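Putative tagatose-6-phosphate ketose/aldose isomerase (Escherichia coli, PDB 3C3J) is a putative isomerase of the SIS family, assembled as a dimer whose subunits each hold two SIS domains built on parallel beta-sheets. Local coordinates at residues L271-D274 with E275-V278; A143-L146 with Y147-I151; G114-P117 with E118-A121. All blocks are in the same frame, centred on the assembly; numbering follows the deposited sequence.

Interaction 1 of 3, residues L271-D274 with E275-V278; sequences LVDD and ETLV
A type I beta turn from D273 to T276 brings the chain into strand 276-281, the central strand of the parallel sheet of the second SIS domain. The backbone bond of the turn, T276 N to D273 O, measures 3.1 Å. An Asx turn is built onto it, since E275 N donates to D273 OD1 at 2.8 Å. T276 OG1 gives the same oxygen a 2.7 Å bond, and the two donors arrive from opposite faces of the carboxylate plane. Aspartate suits the first position because it can fold back over its own turn: with CG between the backbone N and the carbonyl carbon (chi1 64°), OD1 is brought to E275 N and T276 OG1. Threonine brings both a donor and a branched carbon suited to a strand. Behind the turn, V272 CG2 packs on V278 CG2 at 4.2 Å, the two side chains crossing at about a right angle. The turn carries three acidic residues in a row, D273 to E275. One water bridges D273 OD2 and E275 OE1, while a second links E275 OE1 to D274 OD1. K225 NZ forms a salt bridge with E275 OE2. The two donors to D273 OD1, together with this lysine, would probably ease the crowding of negative charge.

Interaction 2 of 3, residues A143-L146 with Y147-I151; sequences AGAL and YQNAI
G144 is the N-cap of helix 145-151, the helix of a beta-alpha-beta unit between strands 133-139 and 159-160, and its carbonyl receives the first helical bond, from Q148. In the next segment, Y147 sets CB 3.7 Å from G144 O; its CG, anti to the backbone N (chi1 -166°), lays the ring alongside I151. Q148 N meets G144 O at 2.9 Å. Its side chain bends at CG, which lies 3.5 Å from the same G144 O, and NE2 turns back to the carbonyl of E142, so that a long polar residue ties the helix to the loop before it. N149 N follows with a 2.7 Å bond to A145 O. The flat amide of N149 lies beside that carbonyl, ND2 being 3.8 Å from A145 CB, so alanine's small methyl suits the place beside it. A150 N reaches L146 O at a longer 3.3 Å; a small alanine lets the helix settle close to P137 and A158. I151 N closes the next turn on Y147 O, and I151 CG2 rests 3.9 Å above one face of the Y147 ring, offset toward its rim.

Interaction 3 of 3, residues G114-P117 with E118-A121; sequences GNSP and ESVA
S116 caps the N terminus of helix 117-129, and the glutamate two residues on, E118, folds back to grip its hydroxyl. Followed outward, E118 CB lies 3.7 Å from P117 C and 3.8 Å from S116 OG, and E118 CG is 4.1 Å from P117 C. The chain then bends, chi2 standing at 105°, which turns the carboxylate back toward the cap. There OE1 takes a 2.9 Å hydrogen bond from S116 OG, which approaches from above the carboxylate plane, and the same OE1 lies 3.7 Å from P117 CD. S116 OG in turn accepts a weak capping bond from S119 N at 3.3 Å. A water that also bonds to S119 OG donates to S116 OG, so the small serine hydroxyl gives one bond and accepts two, one of them weak. The first regular helical bonds are V120 N to S116 O, 3.3 Å, and A121 N to P117 O, 2.9 Å. Proline fits the first turn, where its missing N-H costs nothing, and G114 fits the loop because its phi is positive, 74°. E118 packs against T88, T89 and V92 of helix 88-93 and reaches H266 of the second subunit, whereas V120 leans on A145 of helix 145-151. The loop 114-116 follows strand 105-111, at the centre of the first parallel sheet, and leads into the helix that runs on to strand 133-139.

Followed from the N terminus, the contacts come in series as interaction 3, interaction 2 and interaction 1; each closes a short local turn, and none nests in or crosses another. Interactions 3 and 2 start successive helices after the adjacent strands 105-111 and 133-139 of the first SIS domain. Their centres are about 10 Å apart, and a probable hydrogen bond, L146 N to G114 O at 3.0 Å, joins the start of helix 145-151 to the loop before helix 117-129. Interaction 1 lies in the second SIS domain, its centre about 37 Å from that of interaction 3 and 44 Å from that of interaction 2. There the turn precedes a strand, 276-281, which holds the same central place as 105-111.

Interaction 1 of 3, residues L271-D274 with E275-V278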
# COMPACT_ATOMS: atom_id res chain seq x y z
N LEU A 271 15.77 1.75 -7.58
CA LEU A 271 15.69 0.43 -8.19
C LEU A 271 15.89 0.42 -9.72
O LEU A 271 16.19 -0.62 -10.31
CB LEU A 271 14.41 -0.28 -7.73
CG LEU A 271 13.12 0.03 -8.43
CD1 LEU A 271 13.05 -0.81 -9.69
CD2 LEU A 271 11.91 -0.24 -7.48
N VAL A 272 15.74 1.56 -10.39
CA VAL A 272 15.88 1.59 -11.83
C VAL A 272 17.35 1.35 -12.26
O VAL A 272 18.25 2.11 -11.90
CB VAL A 272 15.37 2.91 -12.44
CG1 VAL A 272 15.57 2.92 -13.95
CG2 VAL A 272 13.89 3.12 -12.11
N ASP A 273 17.57 0.26 -12.97
CA ASP A 273 18.90 -0.02 -13.53
C ASP A 273 18.76 -0.33 -15.02
O ASP A 273 17.65 -0.24 -15.58
CB ASP A 273 19.59 -1.16 -12.75
CG ASP A 273 18.87 -2.51 -12.85
OD1 ASP A 273 18.12 -2.79 -13.81
OD2 ASP A 273 19.09 -3.35 -11.95
N ASP A 274 19.87 -0.70 -15.66
CA ASP A 274 19.85 -0.92 -17.11
C ASP A 274 19.26 -2.27 -17.54
O ASP A 274 19.32 -2.63 -18.71
CB ASP A 274 21.25 -0.67 -17.74
CG ASP A 274 22.29 -1.69 -17.32
OD1 ASP A 274 21.95 -2.69 -16.65
OD2 ASP A 274 23.49 -1.49 -17.67
N GLU A 275 18.72 -3.02 -16.58
CA GLU A 275 17.94 -4.22 -16.85
C GLU A 275 16.48 -4.06 -16.38
O GLU A 275 15.79 -5.05 -16.20
CB GLU A 275 18.56 -5.40 -16.14
CG GLU A 275 19.97 -5.71 -16.61
CD GLU A 275 20.57 -6.83 -15.80
OE1 GLU A 275 20.65 -6.71 -14.55
OE2 GLU A 275 20.93 -7.86 -16.40
N THR A 276 16.04 -2.82 -16.20
CA THR A 276 14.70 -2.51 -15.71
C THR A 276 13.82 -1.94 -16.81
O THR A 276 14.22 -1.01 -17.52
CB THR A 276 14.74 -1.45 -14.57
OG1 THR A 276 15.55 -1.90 -13.49
CG2 THR A 276 13.32 -1.12 -14.07
N LEU A 277 12.62 -2.52 -16.93
CA LEU A 277 11.52 -1.97 -17.71
C LEU A 277 10.62 -1.17 -16.78
O LEU A 277 10.19 -1.69 -15.76
CB LEU A 277 10.65 -3.10 -18.30
CG LEU A 277 9.30 -2.76 -18.95
CD1 LEU A 277 9.42 -1.81 -20.14
CD2 LEU A 277 8.60 -4.04 -19.40
N VAL A 278 10.31 0.05 -17.17
CA VAL A 278 9.37 0.89 -16.44
C VAL A 278 8.17 1.14 -17.33
O VAL A 278 8.32 1.60 -18.48
CB VAL A 278 9.99 2.25 -16.04
CG1 VAL A 278 8.94 3.14 -15.35
CG2 VAL A 278 11.26 2.04 -15.14
O HOH W 1 18.99 -5.90 -12.29
O HOH W 2 22.00 -3.93 -13.89

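Interaction 2 of 3, residues A143-L146 with Y147-I151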
# COMPACT_ATOMS: atom_id res chain seq x y z
N ALA A 143 -21.51 -22.06 -5.42
CA ALA A 143 -21.44 -23.05 -4.35
C ALA A 143 -20.48 -22.65 -3.21
O ALA A 143 -20.38 -23.35 -2.22
CB ALA A 143 -21.04 -24.39 -4.93
N GLY A 144 -19.78 -21.52 -3.35
CA GLY A 144 -18.85 -21.07 -2.33
C GLY A 144 -19.53 -20.54 -1.10
O GLY A 144 -20.67 -20.10 -1.15
N ALA A 145 -18.81 -20.58 0.01
CA ALA A 145 -19.24 -20.08 1.31
C ALA A 145 -19.72 -18.63 1.26
O ALA A 145 -20.78 -18.33 1.79
CB ALA A 145 -18.09 -20.23 2.30
N LEU A 146 -18.97 -17.74 0.60
CA LEU A 146 -19.39 -16.34 0.52
C LEU A 146 -20.81 -16.23 -0.02
O LEU A 146 -21.66 -15.55 0.58
CB LEU A 146 -18.46 -15.50 -0.37
CG LEU A 146 -17.16 -14.93 0.17
CD1 LEU A 146 -16.43 -14.08 -0.93
CD2 LEU A 146 -17.38 -14.16 1.48
N TYR A 147 -21.07 -16.91 -1.14
CA TYR A 147 -22.37 -16.82 -1.77
C TYR A 147 -23.43 -17.49 -0.88
O TYR A 147 -24.46 -16.92 -0.57
CB TYR A 147 -22.37 -17.45 -3.18
CG TYR A 147 -23.59 -17.07 -3.97
CD1 TYR A 147 -23.73 -15.79 -4.47
CD2 TYR A 147 -24.63 -17.99 -4.18
CE1 TYR A 147 -24.85 -15.42 -5.18
CE2 TYR A 147 -25.77 -17.62 -4.89
CZ TYR A 147 -25.86 -16.33 -5.38
OH TYR A 147 -26.95 -15.91 -6.09
N GLN A 148 -23.15 -18.72 -0.48
CA GLN A 148 -24.14 -19.52 0.28
C GLN A 148 -24.45 -18.94 1.67
O GLN A 148 -25.63 -18.85 2.07
CB GLN A 148 -23.66 -20.96 0.37
CG GLN A 148 -23.76 -21.71 -0.95
CD GLN A 148 -25.20 -21.89 -1.43
OE1 GLN A 148 -26.13 -22.05 -0.63
NE2 GLN A 148 -25.38 -21.89 -2.74
N ASN A 149 -23.43 -18.48 2.39
CA ASN A 149 -23.68 -17.87 3.70
C ASN A 149 -24.53 -16.63 3.55
O ASN A 149 -25.41 -16.39 4.37
CB ASN A 149 -22.39 -17.55 4.43
CG ASN A 149 -21.62 -18.80 4.82
OD1 ASN A 149 -22.20 -19.86 5.01
ND2 ASN A 149 -20.30 -18.68 4.91
N ALA A 150 -24.28 -15.86 2.48
CA ALA A 150 -25.00 -14.60 2.26
C ALA A 150 -26.47 -14.83 1.97
O ALA A 150 -27.33 -14.13 2.50
CB ALA A 150 -24.36 -13.80 1.12
N ILE A 151 -26.78 -15.81 1.12
CA ILE A 151 -28.16 -16.03 0.72
C ILE A 151 -28.95 -16.63 1.90
O ILE A 151 -30.17 -16.45 1.99
CB ILE A 151 -28.27 -16.85 -0.61
CG1 ILE A 151 -27.70 -18.26 -0.46
CG2 ILE A 151 -27.57 -16.09 -1.77
CD1 ILE A 151 -27.75 -19.05 -1.76

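Interaction 3 of 3, residues G114-P117 with E118-A121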
# COMPACT_ATOMS: atom_id res chain seq x y z
N GLY A 114 -14.92 -17.98 -3.29
CA GLY A 114 -15.81 -17.75 -2.16
C GLY A 114 -15.47 -18.65 -0.98
O GLY A 114 -16.17 -18.65 0.03
N ASN A 115 -14.38 -19.39 -1.13
CA ASN A 115 -13.97 -20.40 -0.17
C ASN A 115 -12.61 -20.12 0.51
O ASN A 115 -12.19 -20.88 1.39
CB ASN A 115 -13.89 -21.77 -0.88
CG ASN A 115 -15.24 -22.36 -1.22
OD1 ASN A 115 -15.36 -23.05 -2.24
ND2 ASN A 115 -16.26 -22.13 -0.39
N SER A 116 -11.92 -19.06 0.10
CA SER A 116 -10.69 -18.62 0.77
C SER A 116 -10.96 -18.54 2.28
O SER A 116 -11.93 -17.88 2.68
CB SER A 116 -10.28 -17.25 0.26
OG SER A 116 -9.51 -16.54 1.21
N PRO A 117 -10.16 -19.26 3.11
CA PRO A 117 -10.41 -19.18 4.54
C PRO A 117 -10.46 -17.74 5.05
O PRO A 117 -11.25 -17.44 5.93
CB PRO A 117 -9.20 -19.92 5.15
CG PRO A 117 -8.79 -20.90 4.09
CD PRO A 117 -9.03 -20.16 2.81
N GLU A 118 -9.64 -16.86 4.49
CA GLU A 118 -9.64 -15.46 4.91
C GLU A 118 -10.93 -14.74 4.54
O GLU A 118 -11.37 -13.86 5.28
CB GLU A 118 -8.46 -14.71 4.32
CG GLU A 118 -7.15 -15.32 4.73
CD GLU A 118 -6.51 -16.11 3.61
OE1 GLU A 118 -7.18 -16.94 2.90
OE2 GLU A 118 -5.31 -15.88 3.47
N SER A 119 -11.53 -15.11 3.41
CA SER A 119 -12.80 -14.48 3.00
C SER A 119 -13.90 -14.76 4.03
O SER A 119 -14.59 -13.84 4.49
CB SER A 119 -13.23 -14.96 1.60
OG SER A 119 -12.32 -14.48 0.61
N VAL A 120 -14.05 -16.02 4.40
CA VAL A 120 -15.06 -16.43 5.35
C VAL A 120 -14.75 -15.90 6.75
O VAL A 120 -15.63 -15.40 7.45
CB VAL A 120 -15.19 -17.98 5.37
CG1 VAL A 120 -16.23 -18.42 6.39
CG2 VAL A 120 -15.58 -18.50 3.95
N ALA A 121 -13.49 -15.97 7.13
CA ALA A 121 -13.03 -15.43 8.41
C ALA A 121 -13.29 -13.92 8.52
O ALA A 121 -13.73 -13.48 9.56
CB ALA A 121 -11.57 -15.76 8.63
O HOH W 3 -12.92 -16.51 -1.66
O HOH W 4 -9.83 -13.46 1.05